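Local coordinates for nodulation protein S (Bradyrhizobium sp., PDB 3OFK), which probably uses S-adenosyl-L-methionine to methylate a nitrogen during synthesis of the nod factor, the lipochitooligosaccharide signal of nodulation, at residues C73-V78 with H98-A103; L180-R185 with A200-P205. All blocks are in the same frame, centred on the assembly; numbering follows the deposited sequence.

Contact 1 (C73-V78 with H98-A103); sequences CKRLTV and HISWAA
Val78 and Trp101 lie side by side on one face of the sheet, both directed the same way. The valine can be followed outward. Its CB sits 3.4 Å from CE3 of Trp101. CG1 stands anti to the backbone N (chi1 178°) and closes to 3.4 Å on CZ3 of the same ring. CG2 does two things. It lies over the face of the six-membered ring, a CH-pi contact with 4.2 Å from CG2 to the centroid. It also meets CG2 of Ile99, which covers the rim of that same indole face. One pair earlier on the same face, CD2 of Leu76 touches CD1 of Ile99. Thr66 of helix 64-69 packs on Leu76, Val78 and Trp101, and helix 83-92 also packs on the indole.

The backbones run parallel and share four hydrogen bonds. This is the pairing of a right-handed beta-alpha-beta crossover, strand 73-80, helix 83-92, strand 99-103, in the Rossmann-like methyltransferase fold. Strand 73-80 leads on to Asp80, which binds S-adenosyl-L-homocysteine.

On the face of Thr77 and Ser100 a water joins the strands. It donates to Leu76 O and lies 2.9 Å from Ser100 OG. Before the strands pair, CB of His98 lies 3.3 Å from Lys74 O. The His98 ring lies by the corner at Lys74 and Arg75, and its NE2 is hydrogen-bonded to Ala70 O.

Contact 2 (L180-R185 with A200-P205); sequences LTEVER and ARFRNP
Strands 181-185 and 200-203 run antiparallel with strong twist, their axes at 141°, and a classic beta bulge sets Val183 and Glu184 both opposite Arg201. Arg201 O takes a bond of 2.8 Å from Val183 N and a weak one from Glu184 N. Val183 CG2, between backbone N and carbonyl carbon (chi1 of CG1 -42°), lies 3.6 Å from Arg201 CG and is also close to CD and NH1. The Val183 and Arg203 side chains cross at about a right angle, with Val183 CG1 3.5 Å from Arg203 CB. The Arg201 chain is extended from CG to NE, and its NH2 is hydrogen-bonded to Ser49 OG. A water links Arg201 NH1 to Glu184 OE1. Glu184 OE2 is salt-bridged to Arg44.

On the face of Phe202, Glu182 and Arg185, the phenyl CE1 reaches Glu182 CB. Just before the strand, CD1 of Leu180 meets CB of Phe202 at 3.8 Å. Arg185 grips Glu182 side-on: NE binds OE2 at 2.8 Å and NH2 binds OE1 at 2.7 Å. Helix 169-179 packs on Phe202, Glu182 and Arg185. This is the C-terminal hairpin of class I methyltransferases, with strand 196-203 inserted antiparallel between 148-155 and 181-189.

In the fold
After two N-terminal helices, 13-21 and 33-46, strand 52-58 is the first strand, and strand 73-80 is laid beside it. The chain passes through helix 83-92 and returns as strand 99-103, where contact 1 closes its loop. Strands 115-121 and 148-155 extend the sheet on the other side of 52-58. Helix 169-179 leads into strand 181-189, which turns back as strand 196-203, and contact 2 closes this hairpin loop. The two loops follow in series and neither nest nor cross. The contact centres lie about 23 Å apart at the two ends of one seven-stranded sheet. Contact 1 joins edge strand 99-103 to its parallel neighbour; contact 2 joins the other edge strand, 181-189, to antiparallel 196-203.

Contact 1 (C73-V78 with H98-A103)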
loop_
_atom_site.group_PDB
_atom_site.type_symbol
_atom_site.label_atom_id
_atom_site.label_comp_id
_atom_site.label_asym_id
_atom_site.label_seq_id
_atom_site.Cartn_x
_atom_site.Cartn_y
_atom_site.Cartn_z
ATOM N N CYS A 73 11.863 -6.771 9.049
ATOM C CA CYS A 73 11.370 -8.018 8.462
ATOM C C CYS A 73 12.562 -8.938 8.202
ATOM O O CYS A 73 13.534 -8.514 7.609
ATOM C CB CYS A 73 10.703 -7.721 7.126
ATOM S SG CYS A 73 9.402 -6.454 7.146
ATOM N N LYS A 74 12.492 -10.187 8.645
ATOM C CA LYS A 74 13.558 -11.159 8.414
ATOM C C LYS A 74 13.704 -11.391 6.892
ATOM O O LYS A 74 14.807 -11.437 6.336
ATOM C CB LYS A 74 13.211 -12.458 9.166
ATOM C CG LYS A 74 14.248 -13.554 9.162
ATOM C CD LYS A 74 13.973 -14.483 10.354
ATOM C CE LYS A 74 14.527 -15.885 10.163
ATOM N NZ LYS A 74 14.201 -16.703 11.379
ATOM N N ARG A 75 12.562 -11.506 6.243
ATOM C CA ARG A 75 12.460 -11.481 4.775
ATOM C C ARG A 75 11.365 -10.502 4.374
ATOM O O ARG A 75 10.328 -10.398 5.049
ATOM C CB ARG A 75 12.149 -12.883 4.231
ATOM C CG ARG A 75 13.271 -13.878 4.383
ATOM C CD ARG A 75 12.974 -15.239 3.687
ATOM N NE ARG A 75 12.956 -15.130 2.221
ATOM C CZ ARG A 75 11.877 -15.196 1.434
ATOM N NH1 ARG A 75 10.657 -15.402 1.920
ATOM N NH2 ARG A 75 12.027 -15.065 0.122
ATOM N N LEU A 76 11.597 -9.794 3.268
ATOM C CA LEU A 76 10.624 -8.850 2.692
ATOM C C LEU A 76 10.494 -9.139 1.197
ATOM O O LEU A 76 11.515 -9.279 0.489
ATOM C CB LEU A 76 11.067 -7.385 2.880
ATOM C CG LEU A 76 10.201 -6.214 2.367
ATOM C CD1 LEU A 76 8.735 -6.241 2.939
ATOM C CD2 LEU A 76 10.838 -4.883 2.600
ATOM N N THR A 77 9.250 -9.247 0.729
ATOM C CA THR A 77 8.917 -9.272 -0.691
ATOM C C THR A 77 8.168 -7.988 -1.045
ATOM O O THR A 77 7.307 -7.513 -0.288
ATOM C CB THR A 77 8.087 -10.553 -0.977
ATOM O OG1 THR A 77 8.891 -11.662 -0.570
ATOM C CG2 THR A 77 7.631 -10.690 -2.476
ATOM N N VAL A 78 8.466 -7.440 -2.218
ATOM C CA VAL A 78 7.855 -6.174 -2.652
ATOM C C VAL A 78 7.331 -6.348 -4.116
ATOM O O VAL A 78 8.044 -6.843 -5.003
ATOM C CB VAL A 78 8.891 -5.073 -2.652
ATOM C CG1 VAL A 78 8.281 -3.719 -3.147
ATOM C CG2 VAL A 78 9.517 -4.899 -1.285
ATOM N N HIS A 98 17.987 -9.084 2.116
ATOM C CA HIS A 98 16.846 -9.947 2.390
ATOM C C HIS A 98 15.549 -9.525 1.662
ATOM O O HIS A 98 14.466 -9.988 2.044
ATOM C CB HIS A 98 16.598 -10.027 3.905
ATOM C CG HIS A 98 16.177 -8.727 4.539
ATOM N ND1 HIS A 98 17.057 -7.704 4.811
ATOM C CD2 HIS A 98 14.966 -8.304 4.987
ATOM C CE1 HIS A 98 16.409 -6.702 5.392
ATOM N NE2 HIS A 98 15.134 -7.035 5.500
ATOM N N ILE A 99 15.657 -8.665 0.636
ATOM C CA ILE A 99 14.465 -8.154 -0.076
ATOM C C ILE A 99 14.344 -8.831 -1.469
ATOM O O ILE A 99 15.360 -8.975 -2.165
ATOM C CB ILE A 99 14.487 -6.614 -0.257
ATOM C CG1 ILE A 99 14.816 -5.900 1.064
ATOM C CG2 ILE A 99 13.151 -6.114 -0.879
ATOM C CD1 ILE A 99 14.691 -4.346 1.009
ATOM N N SER A 100 13.117 -9.273 -1.820
ATOM C CA SER A 100 12.762 -9.851 -3.135
ATOM C C SER A 100 11.816 -8.890 -3.823
ATOM O O SER A 100 11.000 -8.275 -3.127
ATOM C CB SER A 100 11.954 -11.138 -2.919
ATOM O OG SER A 100 12.829 -12.207 -2.792
ATOM N N TRP A 101 11.852 -8.821 -5.156
ATOM C CA TRP A 101 10.953 -7.958 -5.903
ATOM C C TRP A 101 10.281 -8.671 -7.058
ATOM O O TRP A 101 10.822 -9.617 -7.671
ATOM C CB TRP A 101 11.686 -6.719 -6.442
ATOM C CG TRP A 101 12.611 -6.056 -5.467
ATOM C CD1 TRP A 101 13.855 -6.488 -5.080
ATOM C CD2 TRP A 101 12.394 -4.810 -4.797
ATOM N NE1 TRP A 101 14.404 -5.597 -4.197
ATOM C CE2 TRP A 101 13.533 -4.554 -4.015
ATOM C CE3 TRP A 101 11.332 -3.888 -4.778
ATOM C CZ2 TRP A 101 13.650 -3.405 -3.206
ATOM C CZ3 TRP A 101 11.455 -2.759 -3.994
ATOM C CH2 TRP A 101 12.598 -2.538 -3.210
ATOM N N ALA A 102 9.104 -8.174 -7.404
ATOM C CA ALA A 102 8.412 -8.639 -8.611
ATOM C C ALA A 102 7.626 -7.494 -9.258
ATOM O O ALA A 102 6.917 -6.790 -8.579
ATOM C CB ALA A 102 7.524 -9.835 -8.275
ATOM N N ALA A 103 7.801 -7.296 -10.574
ATOM C CA ALA A 103 7.056 -6.306 -11.304
ATOM C C ALA A 103 5.803 -7.025 -11.765
ATOM O O ALA A 103 5.798 -7.704 -12.792
ATOM C CB ALA A 103 7.874 -5.740 -12.511
HETATM O O HOH W 1 12.264 -12.209 0.052
#

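Contact 2 (L180-R185 with A200-P205)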
loop_
_atom_site.group_PDB
_atom_site.type_symbol
_atom_site.label_atom_id
_atom_site.label_comp_id
_atom_site.label_asym_id
_atom_site.label_seq_id
_atom_site.Cartn_x
_atom_site.Cartn_y
_atom_site.Cartn_z
ATOM N N LEU A 180 -11.596 -10.689 7.396
ATOM C CA LEU A 180 -10.585 -10.428 8.430
ATOM C C LEU A 180 -11.179 -9.695 9.617
ATOM O O LEU A 180 -12.254 -9.121 9.512
ATOM C CB LEU A 180 -9.422 -9.603 7.867
ATOM C CG LEU A 180 -8.649 -10.188 6.677
ATOM C CD1 LEU A 180 -7.635 -9.148 6.143
ATOM C CD2 LEU A 180 -7.940 -11.455 7.084
ATOM N N THR A 181 -10.451 -9.717 10.734
ATOM C CA THR A 181 -10.866 -9.085 11.983
ATOM C C THR A 181 -10.120 -7.750 12.170
ATOM O O THR A 181 -8.890 -7.710 12.193
ATOM C CB THR A 181 -10.599 -10.035 13.191
ATOM O OG1 THR A 181 -11.416 -11.215 13.085
ATOM C CG2 THR A 181 -10.893 -9.352 14.548
ATOM N N GLU A 182 -10.854 -6.648 12.268
ATOM C CA GLU A 182 -10.224 -5.345 12.491
ATOM C C GLU A 182 -9.644 -5.296 13.909
ATOM O O GLU A 182 -10.377 -5.545 14.881
ATOM C CB GLU A 182 -11.208 -4.187 12.292
ATOM C CG GLU A 182 -10.493 -2.830 12.274
ATOM C CD GLU A 182 -11.414 -1.642 12.023
ATOM O OE1 GLU A 182 -12.208 -1.663 11.058
ATOM O OE2 GLU A 182 -11.320 -0.658 12.776
ATOM N N VAL A 183 -8.347 -5.009 14.036
ATOM C CA VAL A 183 -7.698 -4.928 15.357
ATOM C C VAL A 183 -7.478 -3.475 15.824
ATOM O O VAL A 183 -7.371 -3.225 17.030
ATOM C CB VAL A 183 -6.343 -5.686 15.422
ATOM C CG1 VAL A 183 -6.412 -7.031 14.721
ATOM C CG2 VAL A 183 -5.210 -4.856 14.853
ATOM N N GLU A 184 -7.406 -2.535 14.879
ATOM C CA GLU A 184 -7.124 -1.128 15.184
ATOM C C GLU A 184 -7.320 -0.276 13.946
ATOM O O GLU A 184 -7.188 -0.796 12.842
ATOM C CB GLU A 184 -5.659 -0.963 15.641
ATOM C CG GLU A 184 -5.319 0.438 16.161
ATOM C CD GLU A 184 -3.874 0.595 16.610
ATOM O OE1 GLU A 184 -3.108 -0.400 16.648
ATOM O OE2 GLU A 184 -3.517 1.746 16.923
ATOM N N ARG A 185 -7.599 1.020 14.120
ATOM C CA ARG A 185 -7.592 1.960 12.990
ATOM C C ARG A 185 -7.069 3.319 13.403
ATOM O O ARG A 185 -7.016 3.630 14.591
ATOM C CB ARG A 185 -8.984 2.109 12.371
ATOM C CG ARG A 185 -10.038 2.734 13.301
ATOM C CD ARG A 185 -11.271 3.122 12.505
ATOM N NE ARG A 185 -11.819 1.952 11.847
ATOM C CZ ARG A 185 -12.710 1.968 10.862
ATOM N NH1 ARG A 185 -13.196 3.112 10.393
ATOM N NH2 ARG A 185 -13.116 0.813 10.346
ATOM N N ALA A 200 -6.131 0.982 8.797
ATOM C CA ALA A 200 -6.647 -0.067 9.665
ATOM C C ALA A 200 -5.724 -1.285 9.586
ATOM O O ALA A 200 -5.207 -1.646 8.517
ATOM C CB ALA A 200 -8.080 -0.449 9.265
ATOM N N ARG A 201 -5.528 -1.905 10.739
ATOM C CA ARG A 201 -4.746 -3.105 10.869
ATOM C C ARG A 201 -5.721 -4.246 11.088
ATOM O O ARG A 201 -6.532 -4.215 12.026
ATOM C CB ARG A 201 -3.771 -2.963 12.040
ATOM C CG ARG A 201 -2.840 -4.157 12.266
ATOM C CD ARG A 201 -1.893 -3.844 13.414
ATOM N NE ARG A 201 -0.900 -4.893 13.669
ATOM C CZ ARG A 201 -0.882 -5.715 14.724
ATOM N NH1 ARG A 201 -1.814 -5.640 15.681
ATOM N NH2 ARG A 201 0.095 -6.626 14.831
ATOM N N PHE A 202 -5.632 -5.250 10.219
ATOM C CA PHE A 202 -6.509 -6.426 10.289
ATOM C C PHE A 202 -5.734 -7.677 10.692
ATOM O O PHE A 202 -4.544 -7.806 10.386
ATOM C CB PHE A 202 -7.188 -6.639 8.940
ATOM C CG PHE A 202 -8.149 -5.541 8.564
ATOM C CD1 PHE A 202 -9.529 -5.696 8.756
ATOM C CD2 PHE A 202 -7.692 -4.371 7.985
ATOM C CE1 PHE A 202 -10.403 -4.703 8.418
ATOM C CE2 PHE A 202 -8.589 -3.365 7.622
ATOM C CZ PHE A 202 -9.949 -3.542 7.835
ATOM N N ARG A 203 -6.394 -8.576 11.417
ATOM C CA ARG A 203 -5.823 -9.863 11.754
ATOM C C ARG A 203 -6.569 -10.968 11.028
ATOM O O ARG A 203 -7.775 -10.883 10.788
ATOM C CB ARG A 203 -5.880 -10.125 13.270
ATOM C CG ARG A 203 -4.925 -11.228 13.720
ATOM C CD ARG A 203 -4.917 -11.477 15.246
ATOM N NE ARG A 203 -6.237 -11.836 15.762
ATOM C CZ ARG A 203 -7.084 -10.995 16.359
ATOM N NH1 ARG A 203 -6.766 -9.711 16.539
ATOM N NH2 ARG A 203 -8.264 -11.443 16.783
ATOM N N ASN A 204 -5.832 -12.016 10.696
ATOM C CA ASN A 204 -6.384 -13.169 10.033
ATOM C C ASN A 204 -6.946 -14.078 11.093
ATOM O O ASN A 204 -6.164 -14.733 11.803
ATOM C CB ASN A 204 -5.294 -13.923 9.255
ATOM C CG ASN A 204 -5.861 -14.916 8.245
ATOM O OD1 ASN A 204 -6.996 -14.783 7.793
ATOM N ND2 ASN A 204 -5.053 -15.898 7.869
ATOM N N PRO A 205 -8.295 -14.134 11.214
ATOM C CA PRO A 205 -8.885 -15.006 12.230
ATOM C C PRO A 205 -8.645 -16.484 11.841
ATOM O O PRO A 205 -9.488 -17.117 11.188
ATOM C CB PRO A 205 -10.366 -14.607 12.200
ATOM C CG PRO A 205 -10.628 -14.237 10.795
ATOM C CD PRO A 205 -9.321 -13.645 10.267
HETATM O O HOH W 2 -2.881 -3.137 16.704
#